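Local coordinates for amidohydrolase 3 domain-containing protein (Pyrococcus horikoshii, PDB 3IGH), which is uncharacterised but probably acts as a metal-dependent amidohydrolase, hydrolysing carbon-nitrogen bonds other than peptide bonds, at residues Lys99-Ile103 / Lys127-Ile131; Trp116-Leu122 / Val138-Asp143; Pro408-Val412 / Leu440-Thr444. One frame throughout, in Å; residues are numbered along the deposited sequence.

Contact 1 (Lys99-Ile103 / Lys127-Ile131); sequences KGRII and KPVFI. With SO4 (sulfate ion), chain M.
Ile103 and Val129 form a parallel beta bridge where strands 103-108 and 129-133 start side by side in a mixed sheet. Two backbone bonds bracket the bridge. Ile103 N donates to Pro128 O at 2.8 Å, and Phe130 N donates to Ile103 O at 3.0 Å. Both are nearly straight, so the register is fixed at the very first residue of strand 103-108. The side chains of Ile103 and Val129 lie on one face, where CB of Ile103 meets CG2 of Val129. Helix 88-96 packs on that face through Leu95.

Lys127 reaches back along the loop that leads into Ile103. Its CB meets both Arg101 O and CG1 of Ile103. CG then passes Arg101 O at longer range. CD of Lys127 rests 3.8 Å from CD1 of Ile103, and the two side chains cross at a slant. CD and CE both run past Gly100 O, and NZ ends on it. The chain is extended beyond CG, with chi2 to chi4 all close to 180°, and this straight run carries the ammonium group to Gly100. Lys127 NZ donates to Gly100 O at 2.9 Å, from a point tilted 30° out of the carbonyl plane. It also faces a sulfate ion, probably from the crystallisation liquor, through a weak bond to O3.

Next to the bridge, the side chains of Ile102 and Pro128 cross at about a right angle, CG2 of Ile102 lying 4.1 Å from CB of Pro128. Met145 of helix 143-149 touches both residues. Arg101 turns away from Lys127 and pairs with Asp185. The sulfate is shared with the backbone of the loop: Gly100 N donates to its O2 at 3.2 Å, with an N-H...O angle of 164°.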
ATOM      1  N   LYS A  99     -22.380  26.751  -6.796  1.00 62.92           N
ATOM      2  CA  LYS A  99     -22.878  25.746  -5.855  1.00 64.43           C
ATOM      3  C   LYS A  99     -21.840  25.353  -4.805  1.00 61.71           C
ATOM      4  O   LYS A  99     -20.632  25.444  -5.041  1.00 58.39           O
ATOM      5  CB  LYS A  99     -23.371  24.495  -6.598  1.00 69.77           C
ATOM      6  CG  LYS A  99     -24.790  24.604  -7.162  1.00 81.68           C
ATOM      7  CD  LYS A  99     -24.804  24.919  -8.657  1.00 98.37           C
ATOM      8  CE  LYS A  99     -24.707  23.647  -9.496  1.00103.52           C
ATOM      9  NZ  LYS A  99     -24.889  23.912 -10.950  1.00103.59           N
ATOM     10  N   GLY A 100     -22.321  24.920  -3.643  1.00 59.66           N
ATOM     11  CA  GLY A 100     -21.450  24.392  -2.604  1.00 56.39           C
ATOM     12  C   GLY A 100     -21.382  25.223  -1.337  1.00 57.18           C
ATOM     13  O   GLY A 100     -21.925  26.332  -1.274  1.00 55.88           O
ATOM     14  N   ARG A 101     -20.698  24.661  -0.342  1.00 52.78           N
ATOM     15  CA  ARG A 101     -20.540  25.274   0.971  0.80 52.97           C
ATOM     16  C   ARG A 101     -19.793  26.606   0.882  1.00 50.78           C
ATOM     17  O   ARG A 101     -20.232  27.617   1.440  1.00 43.40           O
ATOM     18  CB  ARG A 101     -19.779  24.301   1.865  0.80 56.44           C
ATOM     19  CG  ARG A 101     -19.927  24.500   3.357  0.80 59.28           C
ATOM     20  CD  ARG A 101     -19.383  23.279   4.101  0.80 67.84           C
ATOM     21  NE  ARG A 101     -17.918  23.209   4.089  0.80 71.02           N
ATOM     22  CZ  ARG A 101     -17.189  22.425   3.295  0.80 72.12           C
ATOM     23  NH1 ARG A 101     -17.763  21.613   2.403  0.80 44.87           N
ATOM     24  NH2 ARG A 101     -15.865  22.462   3.391  0.80 55.72           N
ATOM     25  N   ILE A 102     -18.665  26.594   0.179  1.00 47.07           N
ATOM     26  CA  ILE A 102     -17.844  27.784  -0.004  1.00 47.80           C
ATOM     27  C   ILE A 102     -17.799  28.051  -1.495  1.00 46.66           C
ATOM     28  O   ILE A 102     -17.613  27.122  -2.285  1.00 40.33           O
ATOM     29  CB  ILE A 102     -16.413  27.566   0.523  1.00 46.39           C
ATOM     30  CG1 ILE A 102     -16.438  27.245   2.014  1.00 54.71           C
ATOM     31  CG2 ILE A 102     -15.544  28.793   0.300  1.00 47.18           C
ATOM     32  CD1 ILE A 102     -15.420  26.248   2.382  1.00 49.90           C
ATOM     33  N   ILE A 103     -17.987  29.313  -1.876  1.00 41.44           N
ATOM     34  CA  ILE A 103     -17.953  29.697  -3.278  1.00 41.12           C
ATOM     35  C   ILE A 103     -16.557  30.183  -3.635  1.00 38.15           C
ATOM     36  O   ILE A 103     -16.121  31.245  -3.187  1.00 37.54           O
ATOM     37  CB  ILE A 103     -19.024  30.771  -3.619  1.00 38.84           C
ATOM     38  CG1 ILE A 103     -20.420  30.323  -3.144  1.00 41.68           C
ATOM     39  CG2 ILE A 103     -19.018  31.082  -5.117  1.00 39.87           C
ATOM     40  CD1 ILE A 103     -20.910  28.978  -3.714  1.00 39.67           C
ATOM     41  N   LYS A 127     -22.807  33.200   1.572  1.00 55.30           N
ATOM     42  CA  LYS A 127     -21.901  32.060   1.727  1.00 50.91           C
ATOM     43  C   LYS A 127     -20.480  32.607   1.832  1.00 42.96           C
ATOM     44  O   LYS A 127     -20.230  33.743   1.405  1.00 45.52           O
ATOM     45  CB  LYS A 127     -22.014  31.119   0.520  1.00 42.35           C
ATOM     46  CG  LYS A 127     -23.284  30.280   0.473  1.00 54.08           C
ATOM     47  CD  LYS A 127     -23.322  29.396  -0.758  1.00 62.07           C
ATOM     48  CE  LYS A 127     -24.529  28.469  -0.738  1.00 65.80           C
ATOM     49  NZ  LYS A 127     -24.500  27.506  -1.878  1.00 66.75           N
ATOM     50  N   PRO A 128     -19.546  31.825   2.416  1.00 41.85           N
ATOM     51  CA  PRO A 128     -18.146  32.253   2.323  1.00 39.77           C
ATOM     52  C   PRO A 128     -17.735  32.300   0.849  1.00 40.21           C
ATOM     53  O   PRO A 128     -18.051  31.378   0.086  1.00 42.75           O
ATOM     54  CB  PRO A 128     -17.384  31.147   3.069  1.00 39.81           C
ATOM     55  CG  PRO A 128     -18.415  30.495   3.937  1.00 40.97           C
ATOM     56  CD  PRO A 128     -19.683  30.563   3.167  1.00 40.03           C
ATOM     57  N   VAL A 129     -17.101  33.404   0.463  1.00 41.81           N
ATOM     58  CA  VAL A 129     -16.679  33.661  -0.919  1.00 35.73           C
ATOM     59  C   VAL A 129     -15.199  33.995  -0.907  1.00 35.17           C
ATOM     60  O   VAL A 129     -14.758  34.828  -0.122  1.00 37.27           O
ATOM     61  CB  VAL A 129     -17.478  34.844  -1.562  1.00 38.54           C
ATOM     62  CG1 VAL A 129     -16.877  35.267  -2.911  1.00 35.64           C
ATOM     63  CG2 VAL A 129     -18.919  34.460  -1.759  1.00 29.84           C
ATOM     64  N   PHE A 130     -14.437  33.330  -1.773  1.00 36.08           N
ATOM     65  CA  PHE A 130     -13.014  33.589  -1.930  1.00 33.61           C
ATOM     66  C   PHE A 130     -12.733  33.625  -3.437  1.00 34.00           C
ATOM     67  O   PHE A 130     -12.940  32.626  -4.130  1.00 35.19           O
ATOM     68  CB  PHE A 130     -12.215  32.473  -1.250  1.00 31.30           C
ATOM     69  CG  PHE A 130     -10.727  32.705  -1.230  1.00 36.36           C
ATOM     70  CD1 PHE A 130     -10.142  33.409  -0.189  1.00 30.22           C
ATOM     71  CD2 PHE A 130      -9.908  32.202  -2.244  1.00 31.96           C
ATOM     72  CE1 PHE A 130      -8.775  33.623  -0.147  1.00 36.83           C
ATOM     73  CE2 PHE A 130      -8.534  32.416  -2.213  1.00 37.39           C
ATOM     74  CZ  PHE A 130      -7.966  33.120  -1.159  1.00 39.57           C
ATOM     75  N   ILE A 131     -12.303  34.775  -3.954  1.00 35.56           N
ATOM     76  CA  ILE A 131     -12.141  34.918  -5.416  1.00 33.95           C
ATOM     77  C   ILE A 131     -10.743  35.343  -5.847  1.00 30.17           C
ATOM     78  O   ILE A 131     -10.257  36.421  -5.493  1.00 35.24           O
ATOM     79  CB  ILE A 131     -13.243  35.806  -6.084  1.00 32.70           C
ATOM     80  CG1 ILE A 131     -13.298  37.219  -5.477  1.00 31.78           C
ATOM     81  CG2 ILE A 131     -14.604  35.131  -5.990  1.00 35.72           C
ATOM     82  CD1 ILE A 131     -14.093  38.223  -6.326  1.00 36.83           C
TER
HETATM   83  S   SO4 M  12     -25.694  24.389  -2.583  0.50 82.96           S
HETATM   84  O1  SO4 M  12     -27.036  24.555  -2.030  0.50 73.25           O
HETATM   85  O2  SO4 M  12     -25.467  25.398  -3.612  0.50 80.17           O
HETATM   86  O3  SO4 M  12     -24.709  24.549  -1.518  0.50 82.21           O
HETATM   87  O4  SO4 M  12     -25.565  23.059  -3.173  0.50 74.47           O

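Contact 2 (Trp116-Leu122 / Val138-Asp143); sequences WPTRKEL and VAVAND. With SO4 (sulfate ion), chain I.
Arg119 and Asp143 form the salt bridge of this contact, which sets the short helix 119-122 and the loop before it against strand 138-141. NH1 of Arg119 meets OD2 of Asp143 at 2.9 Å. The oxygen is approached on its syn side, and the guanidinium and carboxylate planes are only 20° apart. Asp143 lies at the edge of the guanidinium, near its plane. The bend at chi3 (59°) turns the guanidinium so that NH1 reaches OD2. CD of Arg119 lies 3.3 Å from OD2 of Asp143 as well. NE bonds to Asp160 O.

The second polar link is an amide. ND2 of Asn142 donates to Leu122 O at 3.0 Å, from well above the carbonyl plane. The same nitrogen bonds to Lys127 O, while OD1 takes Val129 N and caps helix 143-149 at Met145 N. Asn142 therefore ties two helix ends and a neighbouring strand together. Thr118 is the N-cap of helix 119-122. It forms a capping box with Glu121: Glu121 N donates to OG1 of Thr118, and Thr118 N donates weakly to OE2 of Glu121.

The apolar contacts fill the space between. CG1 of Val140 packs 3.8 Å from CD1 of Leu122, and CG2 of Val140 lies 4.3 Å from CG of Pro117. At the far end, CG1 of Val138 touches the edge of the Trp116 ring at CZ3, 3.7 Å away. NE1 of Trp116, on another part of the rim, donates to O1 of a sulfate at 3.3 Å. Gln110 binds that ion too.

The directional links across the contact thus come from Asn142 and the Arg119-Asp143 pair at one end. The rest is apolar, and two buried carbonyl oxygens, Pro117 O and Ala141 O, have no hydrogen-bond partner.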
ATOM      1  N   TRP A 116     -11.783  47.402  -8.519  1.00 44.12           N
ATOM      2  CA  TRP A 116     -11.518  46.192  -7.732  1.00 40.11           C
ATOM      3  C   TRP A 116     -12.788  45.702  -7.042  1.00 42.66           C
ATOM      4  O   TRP A 116     -13.596  46.514  -6.582  1.00 42.03           O
ATOM      5  CB  TRP A 116     -10.445  46.469  -6.682  1.00 35.37           C
ATOM      6  CG  TRP A 116      -9.050  46.581  -7.224  1.00 42.68           C
ATOM      7  CD1 TRP A 116      -8.559  47.554  -8.053  1.00 43.89           C
ATOM      8  CD2 TRP A 116      -7.953  45.703  -6.945  1.00 52.57           C
ATOM      9  NE1 TRP A 116      -7.228  47.329  -8.315  1.00 47.60           N
ATOM     10  CE2 TRP A 116      -6.828  46.200  -7.648  1.00 55.11           C
ATOM     11  CE3 TRP A 116      -7.808  44.541  -6.173  1.00 61.58           C
ATOM     12  CZ2 TRP A 116      -5.578  45.571  -7.605  1.00 54.77           C
ATOM     13  CZ3 TRP A 116      -6.564  43.920  -6.123  1.00 52.00           C
ATOM     14  CH2 TRP A 116      -5.465  44.437  -6.834  1.00 52.04           C
ATOM     15  N   PRO A 117     -12.984  44.370  -6.966  1.00 42.23           N
ATOM     16  CA  PRO A 117     -14.098  43.908  -6.140  1.00 35.78           C
ATOM     17  C   PRO A 117     -13.718  44.014  -4.662  1.00 35.10           C
ATOM     18  O   PRO A 117     -12.529  44.071  -4.332  1.00 38.71           O
ATOM     19  CB  PRO A 117     -14.310  42.453  -6.584  1.00 41.18           C
ATOM     20  CG  PRO A 117     -13.045  42.042  -7.237  1.00 35.71           C
ATOM     21  CD  PRO A 117     -12.241  43.257  -7.588  1.00 39.29           C
ATOM     22  N   THR A 118     -14.716  44.093  -3.784  1.00 38.14           N
ATOM     23  CA  THR A 118     -14.457  44.335  -2.360  1.00 38.76           C
ATOM     24  C   THR A 118     -15.216  43.355  -1.470  1.00 33.97           C
ATOM     25  O   THR A 118     -16.251  42.813  -1.870  1.00 34.74           O
ATOM     26  CB  THR A 118     -14.886  45.761  -1.916  1.00 41.88           C
ATOM     27  OG1 THR A 118     -16.319  45.857  -1.961  1.00 39.42           O
ATOM     28  CG2 THR A 118     -14.239  46.852  -2.789  1.00 43.13           C
ATOM     29  N   ARG A 119     -14.685  43.167  -0.259  1.00 41.02           N
ATOM     30  CA  ARG A 119     -15.333  42.436   0.837  1.00 42.43           C
ATOM     31  C   ARG A 119     -16.804  42.821   1.022  1.00 39.21           C
ATOM     32  O   ARG A 119     -17.676  41.948   1.102  1.00 39.82           O
ATOM     33  CB  ARG A 119     -14.543  42.673   2.137  1.00 40.06           C
ATOM     34  CG  ARG A 119     -15.153  42.049   3.400  1.00 49.05           C
ATOM     35  CD  ARG A 119     -14.451  42.536   4.673  1.00 45.46           C
ATOM     36  NE  ARG A 119     -14.519  43.991   4.840  1.00 51.65           N
ATOM     37  CZ  ARG A 119     -15.561  44.660   5.336  1.00 59.30           C
ATOM     38  NH1 ARG A 119     -16.662  44.028   5.736  1.00 50.59           N
ATOM     39  NH2 ARG A 119     -15.499  45.981   5.428  1.00 52.95           N
ATOM     40  N   LYS A 120     -17.078  44.127   1.067  1.00 49.00           N
ATOM     41  CA  LYS A 120     -18.452  44.629   1.219  1.00 44.87           C
ATOM     42  C   LYS A 120     -19.389  44.174   0.105  1.00 46.77           C
ATOM     43  O   LYS A 120     -20.509  43.744   0.380  1.00 45.70           O
ATOM     44  CB  LYS A 120     -18.471  46.159   1.323  1.00 53.52           C
ATOM     45  CG  LYS A 120     -18.095  46.693   2.691  1.00 59.09           C
ATOM     46  CD  LYS A 120     -17.953  48.205   2.676  1.00 78.50           C
ATOM     47  CE  LYS A 120     -17.434  48.717   4.009  1.00 86.48           C
ATOM     48  NZ  LYS A 120     -17.089  50.162   3.945  1.00 94.18           N
ATOM     49  N   GLU A 121     -18.927  44.261  -1.143  1.00 41.82           N
ATOM     50  CA  GLU A 121     -19.726  43.843  -2.306  1.00 39.30           C
ATOM     51  C   GLU A 121     -19.995  42.340  -2.289  1.00 38.60           C
ATOM     52  O   GLU A 121     -21.087  41.881  -2.636  1.00 41.21           O
ATOM     53  CB  GLU A 121     -19.027  44.239  -3.611  1.00 46.22           C
ATOM     54  CG  GLU A 121     -19.012  45.743  -3.885  1.00 51.14           C
ATOM     55  CD  GLU A 121     -17.863  46.187  -4.788  1.00 62.79           C
ATOM     56  OE1 GLU A 121     -17.739  47.408  -5.015  1.00 57.12           O
ATOM     57  OE2 GLU A 121     -17.078  45.334  -5.265  1.00 52.85           O
ATOM     58  N   LEU A 122     -18.999  41.581  -1.842  1.00 40.35           N
ATOM     59  CA  LEU A 122     -19.106  40.127  -1.791  1.00 41.45           C
ATOM     60  C   LEU A 122     -19.948  39.639  -0.607  1.00 45.64           C
ATOM     61  O   LEU A 122     -20.344  38.470  -0.564  1.00 41.67           O
ATOM     62  CB  LEU A 122     -17.711  39.500  -1.763  1.00 37.24           C
ATOM     63  CG  LEU A 122     -16.820  39.754  -2.983  1.00 38.50           C
ATOM     64  CD1 LEU A 122     -15.422  39.209  -2.727  1.00 43.58           C
ATOM     65  CD2 LEU A 122     -17.422  39.151  -4.240  1.00 36.13           C
ATOM     66  N   VAL A 138      -3.431  37.450  -6.209  1.00 40.10           N
ATOM     67  CA  VAL A 138      -4.272  38.282  -5.346  1.00 39.12           C
ATOM     68  C   VAL A 138      -5.647  37.627  -5.240  1.00 34.37           C
ATOM     69  O   VAL A 138      -6.136  37.018  -6.201  1.00 36.56           O
ATOM     70  CB  VAL A 138      -4.454  39.746  -5.920  1.00 43.83           C
ATOM     71  CG1 VAL A 138      -5.349  40.589  -5.019  1.00 42.47           C
ATOM     72  CG2 VAL A 138      -3.125  40.466  -6.104  1.00 44.88           C
ATOM     73  N   ALA A 139      -6.276  37.754  -4.069  1.00 32.49           N
ATOM     74  CA  ALA A 139      -7.650  37.325  -3.886  1.00 30.61           C
ATOM     75  C   ALA A 139      -8.450  38.303  -3.041  1.00 30.38           C
ATOM     76  O   ALA A 139      -7.884  39.101  -2.295  1.00 35.18           O
ATOM     77  CB  ALA A 139      -7.696  35.936  -3.260  1.00 32.60           C
ATOM     78  N   VAL A 140      -9.770  38.239  -3.176  1.00 37.45           N
ATOM     79  CA  VAL A 140     -10.671  39.009  -2.322  1.00 37.07           C
ATOM     80  C   VAL A 140     -11.641  38.039  -1.656  1.00 37.59           C
ATOM     81  O   VAL A 140     -12.078  37.059  -2.273  1.00 33.46           O
ATOM     82  CB  VAL A 140     -11.457  40.116  -3.100  1.00 37.05           C
ATOM     83  CG1 VAL A 140     -12.170  41.064  -2.131  1.00 39.34           C
ATOM     84  CG2 VAL A 140     -10.531  40.933  -3.983  1.00 39.74           C
ATOM     85  N   ALA A 141     -11.967  38.317  -0.396  1.00 38.31           N
ATOM     86  CA  ALA A 141     -12.878  37.483   0.377  1.00 42.76           C
ATOM     87  C   ALA A 141     -13.928  38.321   1.118  1.00 36.31           C
ATOM     88  O   ALA A 141     -13.642  39.449   1.527  1.00 42.78           O
ATOM     89  CB  ALA A 141     -12.076  36.623   1.359  1.00 36.82           C
ATOM     90  N   ASN A 142     -15.135  37.772   1.270  1.00 39.80           N
ATOM     91  CA  ASN A 142     -16.163  38.390   2.110  1.00 37.14           C
ATOM     92  C   ASN A 142     -15.978  38.087   3.615  1.00 38.80           C
ATOM     93  O   ASN A 142     -15.029  37.381   3.998  1.00 35.59           O
ATOM     94  CB  ASN A 142     -17.589  38.085   1.598  1.00 33.37           C
ATOM     95  CG  ASN A 142     -18.031  36.628   1.787  1.00 44.09           C
ATOM     96  OD1 ASN A 142     -17.352  35.793   2.406  1.00 40.32           O
ATOM     97  ND2 ASN A 142     -19.204  36.325   1.239  1.00 36.58           N
ATOM     98  N   ASP A 143     -16.866  38.639   4.449  1.00 41.52           N
ATOM     99  CA  ASP A 143     -16.816  38.486   5.914  1.00 45.28           C
ATOM    100  C   ASP A 143     -16.763  37.033   6.376  1.00 37.96           C
ATOM    101  O   ASP A 143     -15.904  36.666   7.183  1.00 43.45           O
ATOM    102  CB  ASP A 143     -18.030  39.165   6.570  1.00 49.93           C
ATOM    103  CG  ASP A 143     -17.929  40.683   6.583  1.00 62.58           C
ATOM    104  OD1 ASP A 143     -18.984  41.347   6.659  1.00 75.44           O
ATOM    105  OD2 ASP A 143     -16.803  41.215   6.530  1.00 58.67           O
TER
HETATM  106  S   SO4 I   8      -4.497  48.965 -10.513  1.00 73.08           S
HETATM  107  O1  SO4 I   8      -5.741  49.627 -10.114  1.00 68.57           O
HETATM  108  O2  SO4 I   8      -3.438  49.958 -10.675  1.00 67.03           O
HETATM  109  O3  SO4 I   8      -4.108  48.009  -9.478  1.00 82.79           O
HETATM  110  O4  SO4 I   8      -4.694  48.271 -11.783  1.00 75.25           O

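Contact 3 (Pro408-Val412 / Leu440-Thr444); sequences PWLTV and LHSYT
The Tyr443 ring reaches from helix 436-450 to the start of helix 408-417, where Pro408, Thr411 and Val412 meet it along one side of the six-membered ring and at its hydroxyl end. CG2 of Val412 comes to the ring edge, near its plane, 3.7 Å from CD1 of Tyr443. Thr411 stands at about a right angle to the tyrosine side chain, with its CG2 methyl 3.5 Å from CE1 of Tyr443. Pro408 lies at the phenol end, its CB 3.7 Å from CZ of Tyr443. Its carbonyl oxygen also comes close to CE1 of Tyr443, at 3.3 Å. An unusual chi1 of -137° swings the ring to this position.

Both helices belong to the amidohydrolase domain, whose family belongs to the TIM-barrel clan. The two short segments run at 133° to each other, with their axes 10.9 Å apart, a distance bridged by side chains. Phe63 of strand 58-68 packs against the same group and meets the rings of Tyr443 and Trp409 edge-to-face.

Leu440 makes the second bridge. Its CD2 methyl lies 3.8 Å from CZ3 of Trp409 and 3.9 Å from CG2 of Val412. Val412 CG2 is thus shared by Leu440 and Tyr443. Replacing Tyr443 by an alanine would probably open a gap between the helices, with Pro408 and Thr411 deprived of their partner and Phe63 of one ring. The end of the Trp409 indole comes near Leu440, and the ring also stacks on His482, a residue of the expression tag.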
ATOM      1  N   PRO A 408      -4.897  16.290 -23.541  1.00 28.09           N
ATOM      2  CA  PRO A 408      -3.565  15.898 -23.973  1.00 26.63           C
ATOM      3  C   PRO A 408      -3.251  16.289 -25.412  1.00 32.86           C
ATOM      4  O   PRO A 408      -2.094  16.541 -25.729  1.00 30.49           O
ATOM      5  CB  PRO A 408      -3.556  14.372 -23.787  1.00 27.73           C
ATOM      6  CG  PRO A 408      -4.970  13.974 -23.712  1.00 34.54           C
ATOM      7  CD  PRO A 408      -5.720  15.127 -23.158  1.00 29.52           C
ATOM      8  N   TRP A 409      -4.272  16.372 -26.262  1.00 30.71           N
ATOM      9  CA  TRP A 409      -4.054  16.723 -27.653  1.00 30.82           C
ATOM     10  C   TRP A 409      -3.585  18.161 -27.832  1.00 28.96           C
ATOM     11  O   TRP A 409      -2.808  18.442 -28.745  1.00 33.84           O
ATOM     12  CB  TRP A 409      -5.295  16.410 -28.502  1.00 28.35           C
ATOM     13  CG  TRP A 409      -5.519  14.935 -28.604  1.00 30.69           C
ATOM     14  CD1 TRP A 409      -6.534  14.224 -28.045  1.00 33.23           C
ATOM     15  CD2 TRP A 409      -4.673  13.978 -29.266  1.00 32.43           C
ATOM     16  NE1 TRP A 409      -6.394  12.891 -28.339  1.00 34.56           N
ATOM     17  CE2 TRP A 409      -5.259  12.710 -29.080  1.00 32.45           C
ATOM     18  CE3 TRP A 409      -3.481  14.073 -29.998  1.00 31.80           C
ATOM     19  CZ2 TRP A 409      -4.700  11.539 -29.602  1.00 37.43           C
ATOM     20  CZ3 TRP A 409      -2.929  12.912 -30.523  1.00 33.89           C
ATOM     21  CH2 TRP A 409      -3.540  11.659 -30.319  1.00 33.39           C
ATOM     22  N   LEU A 410      -4.025  19.052 -26.942  1.00 31.83           N
ATOM     23  CA  LEU A 410      -3.518  20.428 -26.916  1.00 33.04           C
ATOM     24  C   LEU A 410      -2.033  20.493 -26.552  1.00 36.77           C
ATOM     25  O   LEU A 410      -1.308  21.346 -27.055  1.00 32.77           O
ATOM     26  CB  LEU A 410      -4.340  21.306 -25.967  1.00 31.74           C
ATOM     27  CG  LEU A 410      -5.826  21.520 -26.271  1.00 36.26           C
ATOM     28  CD1 LEU A 410      -6.441  22.459 -25.238  1.00 41.35           C
ATOM     29  CD2 LEU A 410      -6.033  22.061 -27.691  1.00 39.82           C
ATOM     30  N   THR A 411      -1.582  19.573 -25.697  1.00 30.32           N
ATOM     31  CA  THR A 411      -0.180  19.522 -25.296  1.00 32.12           C
ATOM     32  C   THR A 411       0.675  18.850 -26.365  1.00 29.35           C
ATOM     33  O   THR A 411       1.811  19.274 -26.607  1.00 29.61           O
ATOM     34  CB  THR A 411      -0.030  18.878 -23.880  1.00 29.29           C
ATOM     35  OG1 THR A 411      -0.411  19.849 -22.894  1.00 31.59           O
ATOM     36  CG2 THR A 411       1.398  18.402 -23.596  1.00 30.81           C
ATOM     37  N   VAL A 412       0.120  17.825 -27.022  1.00 29.99           N
ATOM     38  CA  VAL A 412       0.769  17.211 -28.186  1.00 33.18           C
ATOM     39  C   VAL A 412       0.993  18.273 -29.270  1.00 33.84           C
ATOM     40  O   VAL A 412       2.096  18.403 -29.804  1.00 33.57           O
ATOM     41  CB  VAL A 412      -0.048  16.020 -28.754  1.00 30.50           C
ATOM     42  CG1 VAL A 412       0.536  15.522 -30.098  1.00 33.44           C
ATOM     43  CG2 VAL A 412      -0.078  14.864 -27.750  1.00 30.51           C
ATOM     44  N   LEU A 440       3.907  11.505 -28.885  1.00 30.76           N
ATOM     45  CA  LEU A 440       3.072  10.443 -28.319  1.00 34.02           C
ATOM     46  C   LEU A 440       3.869   9.487 -27.441  1.00 33.76           C
ATOM     47  O   LEU A 440       3.378   9.049 -26.404  1.00 31.13           O
ATOM     48  CB  LEU A 440       2.288   9.689 -29.411  1.00 32.16           C
ATOM     49  CG  LEU A 440       1.295  10.571 -30.185  1.00 36.03           C
ATOM     50  CD1 LEU A 440       0.533   9.750 -31.224  1.00 35.32           C
ATOM     51  CD2 LEU A 440       0.313  11.323 -29.264  1.00 33.02           C
ATOM     52  N   HIS A 441       5.099   9.187 -27.848  1.00 31.05           N
ATOM     53  CA  HIS A 441       6.009   8.396 -27.024  1.00 31.50           C
ATOM     54  C   HIS A 441       6.273   9.066 -25.669  1.00 28.68           C
ATOM     55  O   HIS A 441       6.240   8.398 -24.631  1.00 31.51           O
ATOM     56  CB  HIS A 441       7.333   8.156 -27.760  1.00 27.58           C
ATOM     57  CG  HIS A 441       8.386   7.505 -26.916  1.00 32.65           C
ATOM     58  ND1 HIS A 441       8.443   6.140 -26.716  1.00 34.64           N
ATOM     59  CD2 HIS A 441       9.429   8.028 -26.228  1.00 40.26           C
ATOM     60  CE1 HIS A 441       9.473   5.853 -25.941  1.00 38.84           C
ATOM     61  NE2 HIS A 441      10.087   6.982 -25.630  1.00 38.85           N
ATOM     62  N   SER A 442       6.534  10.378 -25.687  1.00 28.66           N
ATOM     63  CA  SER A 442       6.824  11.133 -24.467  1.00 31.17           C
ATOM     64  C   SER A 442       5.626  11.196 -23.531  1.00 32.82           C
ATOM     65  O   SER A 442       5.784  11.169 -22.310  1.00 32.35           O
ATOM     66  CB  SER A 442       7.311  12.545 -24.799  1.00 31.85           C
ATOM     67  OG  SER A 442       8.538  12.508 -25.507  1.00 37.52           O
ATOM     68  N   TYR A 443       4.430  11.229 -24.118  1.00 28.64           N
ATOM     69  CA  TYR A 443       3.183  11.331 -23.376  1.00 32.05           C
ATOM     70  C   TYR A 443       2.623   9.965 -22.933  1.00 30.44           C
ATOM     71  O   TYR A 443       1.547   9.884 -22.334  1.00 29.63           O
ATOM     72  CB  TYR A 443       2.158  12.045 -24.244  1.00 28.80           C
ATOM     73  CG  TYR A 443       1.314  13.082 -23.538  1.00 32.46           C
ATOM     74  CD1 TYR A 443       0.836  14.186 -24.236  1.00 29.97           C
ATOM     75  CD2 TYR A 443       0.981  12.964 -22.187  1.00 24.65           C
ATOM     76  CE1 TYR A 443       0.050  15.146 -23.618  1.00 27.50           C
ATOM     77  CE2 TYR A 443       0.195  13.930 -21.550  1.00 24.59           C
ATOM     78  CZ  TYR A 443      -0.269  15.024 -22.277  1.00 32.91           C
ATOM     79  OH  TYR A 443      -1.057  15.992 -21.677  1.00 29.81           O
ATOM     80  N   THR A 444       3.328   8.886 -23.251  1.00 30.06           N
ATOM     81  CA  THR A 444       2.884   7.557 -22.837  1.00 31.16           C
ATOM     82  C   THR A 444       4.012   6.856 -22.079  1.00 31.22           C
ATOM     83  O   THR A 444       4.083   6.940 -20.841  1.00 30.67           O
ATOM     84  CB  THR A 444       2.355   6.711 -24.041  1.00 32.67           C
ATOM     85  OG1 THR A 444       3.368   6.635 -25.054  1.00 32.76           O
ATOM     86  CG2 THR A 444       1.089   7.333 -24.643  1.00 29.40           C
TER

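How the contacts relate
Contacts 1 and 2 share one mixed sheet and touch each other, their centres 12 Å apart. Strand 129-133 of contact 1 lies beside strand 138-141 of contact 2, and Ile131 N probably bonds to Val140 O. Their segments alternate along the chain. Both are partly buried and far from the chain's centre. Each mixes apolar packing with polar bonds, and segments of both bond to a sulfate. Contact 3 lies on the opposite side of that centre, about 35 Å from contact 1 and 39 Å from contact 2 between centres. It is fully buried, joins two helices, and relies on aromatic and aliphatic side chains.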